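Local coordinates for ancestral D-type dye decolorizing peroxidase (Geotrichum candidum, PDB 7ANV), which probably uses hydrogen peroxide at a haem iron to oxidise dyes and other substrates, as dye-decolorizing peroxidases do, at residues Leu3-Ile8 against Thr46-Val51; Ile225-Asp230 against Ser241-Gly246. All coordinates share one frame; numbering follows the deposited sequence.

From the N terminus, the chain enters contact 1 first: residues 3-8 lie against the start of helix 48-59, closing a loop that contains strand 20-28 and helix 31-41 of the first ferredoxin-like half. Contact 2 follows in series, with no nesting or crossing; it closes a short loop in which 225-230 meets 241-246 just before strand 247-256 enters the second four-stranded antiparallel sheet. Their centres are 14 Å apart, and the N-terminal segment joins them: Leu3 packs on the Arg229 guanidinium, Ile8 on Leu226, and Asn7 lies beside Asp245. The chain start thus ties the first half to the loop leading into the second.

Contact 1 of 2, residues Leu3-Ile8 against Thr46-Val51; sequences LDLNNI and TTTAQV
Thr47 OG1 is gripped from two directions: its hydroxyl donates to Asn6 OD1 at 2.8 Å, lying in the plane of that carbonyl, and the same oxygen accepts from Gln50 N at 3.2 Å. The second bond makes Thr47 the N-cap of helix 48-59. With chi1 at 63°, OG1 sits between the backbone N and the carbonyl carbon of its own residue, where it can face both the Asn6 amide and the first turn of the helix. Threonine also offers a methyl, CG2, which packs against the Asn6 backbone. Two amides of the helix start reach across: Thr48 N gives a bond of 2.9 Å to Ile8 O, and Ala49 N one of 3.0 Å to Leu5 O. Beside these bonds, Leu5 CD2 touches Thr48 CG2 at 3.9 Å, while the Ala49 methyl, CB, touches Asn6 OD1 at 3.7 Å, a close fit that suits a small residue. Thr48 OG1 passes alongside Ile8 CG2 and bonds to Leu13 O. Within the N-terminal segment, Asp4 OD1 accepts from Asn6 N in an Asx turn. A valine at Thr47 would probably leave Gln50 N without its cap and the Asn6 amide free to turn. The first-turn amides, which have no helical carbonyls before them, are thus answered by the Thr47 hydroxyl from their own segment and by Leu5 O and Ile8 O from the N-terminal one.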
# COMPACT_ATOMS: atom_id res chain seq x y z
N LEU A 3 21.36 11.14 -4.89
CA LEU A 3 19.99 11.67 -4.71
C LEU A 3 20.07 12.95 -3.89
O LEU A 3 20.83 12.98 -2.88
CB LEU A 3 19.16 10.62 -3.98
CG LEU A 3 19.01 9.30 -4.69
CD1 LEU A 3 18.38 8.28 -3.76
CD2 LEU A 3 18.19 9.46 -5.95
N ASP A 4 19.33 13.98 -4.29
CA ASP A 4 19.22 15.20 -3.48
C ASP A 4 17.97 15.02 -2.63
O ASP A 4 16.86 15.22 -3.13
CB ASP A 4 19.21 16.45 -4.32
CG ASP A 4 18.91 17.69 -3.52
OD1 ASP A 4 18.93 17.65 -2.20
OD2 ASP A 4 18.60 18.68 -4.21
N LEU A 5 18.17 14.63 -1.39
CA LEU A 5 17.02 14.25 -0.55
C LEU A 5 16.23 15.50 -0.15
O LEU A 5 15.11 15.33 0.30
CB LEU A 5 17.53 13.49 0.66
CG LEU A 5 18.25 12.18 0.39
CD1 LEU A 5 18.53 11.51 1.72
CD2 LEU A 5 17.45 11.27 -0.50
N ASN A 6 16.78 16.71 -0.32
CA ASN A 6 16.03 17.94 -0.03
C ASN A 6 15.20 18.37 -1.24
O ASN A 6 14.54 19.45 -1.12
CB ASN A 6 16.93 19.07 0.44
CG ASN A 6 16.25 20.00 1.42
OD1 ASN A 6 15.36 19.63 2.21
ND2 ASN A 6 16.62 21.26 1.35
N ASN A 7 15.21 17.59 -2.33
CA ASN A 7 14.34 17.85 -3.50
C ASN A 7 13.17 16.87 -3.59
O ASN A 7 12.33 17.03 -4.50
CB ASN A 7 15.17 17.85 -4.79
CG ASN A 7 14.44 18.55 -5.92
OD1 ASN A 7 13.86 19.59 -5.73
ND2 ASN A 7 14.48 17.92 -7.07
N ILE A 8 13.13 15.87 -2.72
CA ILE A 8 12.20 14.72 -2.84
C ILE A 8 11.21 14.87 -1.70
O ILE A 8 11.65 15.08 -0.55
CB ILE A 8 12.98 13.39 -2.78
CG1 ILE A 8 13.93 13.24 -3.97
CG2 ILE A 8 12.05 12.21 -2.67
CD1 ILE A 8 15.03 12.19 -3.75
N THR A 46 7.49 18.70 3.68
CA THR A 46 8.54 17.90 4.33
C THR A 46 9.29 17.09 3.28
O THR A 46 8.65 16.28 2.58
CB THR A 46 7.93 16.94 5.35
OG1 THR A 46 7.02 17.69 6.18
CG2 THR A 46 8.98 16.29 6.21
N THR A 47 10.58 17.33 3.19
CA THR A 47 11.45 16.61 2.23
C THR A 47 11.98 15.35 2.89
O THR A 47 11.93 15.25 4.14
CB THR A 47 12.63 17.46 1.78
OG1 THR A 47 13.45 17.75 2.92
CG2 THR A 47 12.16 18.71 1.11
N THR A 48 12.58 14.47 2.10
CA THR A 48 13.22 13.26 2.66
C THR A 48 14.34 13.70 3.61
O THR A 48 14.53 13.04 4.67
CB THR A 48 13.67 12.30 1.55
OG1 THR A 48 12.53 11.76 0.89
CG2 THR A 48 14.50 11.17 2.12
N ALA A 49 15.10 14.74 3.26
CA ALA A 49 16.16 15.27 4.15
C ALA A 49 15.55 15.56 5.53
O ALA A 49 16.14 15.15 6.55
CB ALA A 49 16.84 16.49 3.53
N GLN A 50 14.41 16.28 5.58
CA GLN A 50 13.79 16.67 6.85
C GLN A 50 13.27 15.42 7.56
O GLN A 50 13.43 15.31 8.76
CB GLN A 50 12.65 17.66 6.64
CG GLN A 50 12.07 18.13 7.97
CD GLN A 50 13.09 18.83 8.83
OE1 GLN A 50 13.89 19.63 8.36
NE2 GLN A 50 13.07 18.53 10.11
N VAL A 51 12.70 14.48 6.83
CA VAL A 51 12.24 13.20 7.47
C VAL A 51 13.40 12.51 8.19
O VAL A 51 13.22 11.99 9.30
CB VAL A 51 11.59 12.27 6.44
CG1 VAL A 51 11.56 10.81 6.88
CG2 VAL A 51 10.22 12.74 6.08

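Contact 2 of 2, residues Ile225-Asp230 against Ser241-Gly246; sequences ILVGRD and SWAKDG. With SO4 (sulfate ion), chain F.
Arg229 and Asp245 meet side-on, their guanidinium and carboxylate planes only 25° apart. Arg229 NE reaches Asp245 OD1 at 2.7 Å and Arg229 NH2 reaches Asp245 OD2 at 3.0 Å, each acceptor using its syn lone pair, so the paired bonds restrain rotation of both flat groups. The bend at chi2 (-68°) turns the arginine chain toward the carboxylate. Lys244, extended, lays CE over one face of the Arg229 guanidinium, 4.0 Å from Arg229 NE. Leu226 CD1 passes the Asp245 carboxylate, crossing it at a slant; elsewhere, Val227 CG1 meets the Ala243 methyl at 3.8 Å, and Phe475 of strand 466-476 packs on both. Backbone bonds set the pairing: Val227 N to Gly246 O at 2.8 Å and Asp245 N to Val227 O at 2.9 Å. Gly228 suits its place: phi is positive (87°) and a CB would crowd Lys244 CG. Arg229 NH1 donates at 3.0 Å to O3 of a sulfate ion, probably from the crystallisation liquor, and to Pro2 O; Asp230 N also donates to this sulfate. Arginine can thus serve a carboxylate, a sulfate and a backbone carbonyl at once, and the buried Asp245 charge is probably balanced by its two-pronged bridge.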
# COMPACT_ATOMS: atom_id res chain seq x y z
N ILE A 225 11.35 4.05 -8.29
CA ILE A 225 10.50 4.85 -7.35
C ILE A 225 10.40 6.28 -7.87
O ILE A 225 9.30 6.86 -7.85
CB ILE A 225 11.06 4.78 -5.91
CG1 ILE A 225 11.12 3.33 -5.44
CG2 ILE A 225 10.19 5.65 -4.99
CD1 ILE A 225 9.81 2.60 -5.49
N LEU A 226 11.51 6.85 -8.33
CA LEU A 226 11.61 8.27 -8.71
C LEU A 226 11.67 8.43 -10.22
O LEU A 226 12.55 7.83 -10.88
CB LEU A 226 12.86 8.87 -8.10
CG LEU A 226 12.91 8.92 -6.58
CD1 LEU A 226 14.32 9.38 -6.17
CD2 LEU A 226 11.84 9.81 -5.99
N VAL A 227 10.73 9.19 -10.77
CA VAL A 227 10.68 9.44 -12.23
C VAL A 227 12.00 10.13 -12.61
O VAL A 227 12.52 10.95 -11.85
CB VAL A 227 9.43 10.25 -12.61
CG1 VAL A 227 9.47 10.71 -14.04
CG2 VAL A 227 8.17 9.46 -12.35
N GLY A 228 12.61 9.70 -13.70
CA GLY A 228 13.77 10.37 -14.28
C GLY A 228 15.09 9.94 -13.69
O GLY A 228 16.10 10.45 -14.14
N ARG A 229 15.10 9.01 -12.75
CA ARG A 229 16.35 8.48 -12.18
C ARG A 229 16.67 7.13 -12.82
O ARG A 229 15.82 6.52 -13.50
CB ARG A 229 16.24 8.41 -10.66
CG ARG A 229 16.29 9.77 -9.97
CD ARG A 229 17.64 10.48 -10.05
NE ARG A 229 17.57 11.61 -9.14
CZ ARG A 229 18.59 12.22 -8.56
NH1 ARG A 229 19.83 11.80 -8.77
NH2 ARG A 229 18.36 13.25 -7.77
N ASP A 230 17.91 6.69 -12.63
CA ASP A 230 18.44 5.42 -13.18
C ASP A 230 17.47 4.29 -12.86
O ASP A 230 17.16 4.03 -11.67
CB ASP A 230 19.83 5.14 -12.60
CG ASP A 230 20.48 3.86 -13.13
OD1 ASP A 230 20.42 3.65 -14.35
OD2 ASP A 230 20.99 3.08 -12.30
N SER A 241 10.63 17.72 -17.65
CA SER A 241 11.69 18.06 -16.67
C SER A 241 11.03 18.20 -15.29
O SER A 241 11.70 17.79 -14.32
CB SER A 241 12.43 19.32 -17.06
OG SER A 241 11.51 20.38 -17.22
N TRP A 242 9.79 18.65 -15.24
CA TRP A 242 9.06 18.88 -13.95
C TRP A 242 8.71 17.53 -13.28
O TRP A 242 8.18 17.55 -12.14
CB TRP A 242 7.82 19.76 -14.08
CG TRP A 242 6.79 19.33 -15.08
CD1 TRP A 242 6.64 19.87 -16.32
CD2 TRP A 242 5.73 18.38 -14.93
NE1 TRP A 242 5.62 19.25 -16.99
CE2 TRP A 242 5.03 18.35 -16.15
CE3 TRP A 242 5.32 17.51 -13.90
CZ2 TRP A 242 3.96 17.49 -16.39
CZ3 TRP A 242 4.25 16.67 -14.13
CH2 TRP A 242 3.57 16.67 -15.36
N ALA A 243 8.91 16.40 -13.95
CA ALA A 243 8.54 15.08 -13.36
C ALA A 243 9.75 14.45 -12.68
O ALA A 243 9.57 13.54 -11.85
CB ALA A 243 7.95 14.16 -14.40
N LYS A 244 10.96 14.92 -12.95
CA LYS A 244 12.15 14.34 -12.29
C LYS A 244 12.03 14.43 -10.77
O LYS A 244 11.66 15.50 -10.25
CB LYS A 244 13.47 15.00 -12.71
CG LYS A 244 14.70 14.33 -12.11
CD LYS A 244 15.91 14.54 -12.98
CE LYS A 244 17.12 13.75 -12.54
NZ LYS A 244 18.34 14.34 -13.14
N ASP A 245 12.31 13.31 -10.12
CA ASP A 245 12.40 13.17 -8.65
C ASP A 245 11.00 13.23 -8.04
O ASP A 245 10.93 13.38 -6.85
CB ASP A 245 13.38 14.16 -8.03
CG ASP A 245 14.85 13.72 -8.10
OD1 ASP A 245 15.10 12.52 -8.38
OD2 ASP A 245 15.70 14.57 -7.88
N GLY A 246 9.95 13.14 -8.86
CA GLY A 246 8.59 12.88 -8.38
C GLY A 246 8.32 11.39 -8.38
O GLY A 246 9.11 10.60 -8.91
S SO4 F . 20.63 9.01 -11.76
O1 SO4 F . 19.97 8.18 -10.78
O2 SO4 F . 21.86 8.37 -12.18
O3 SO4 F . 20.94 10.28 -11.16
O4 SO4 F . 19.80 9.20 -12.90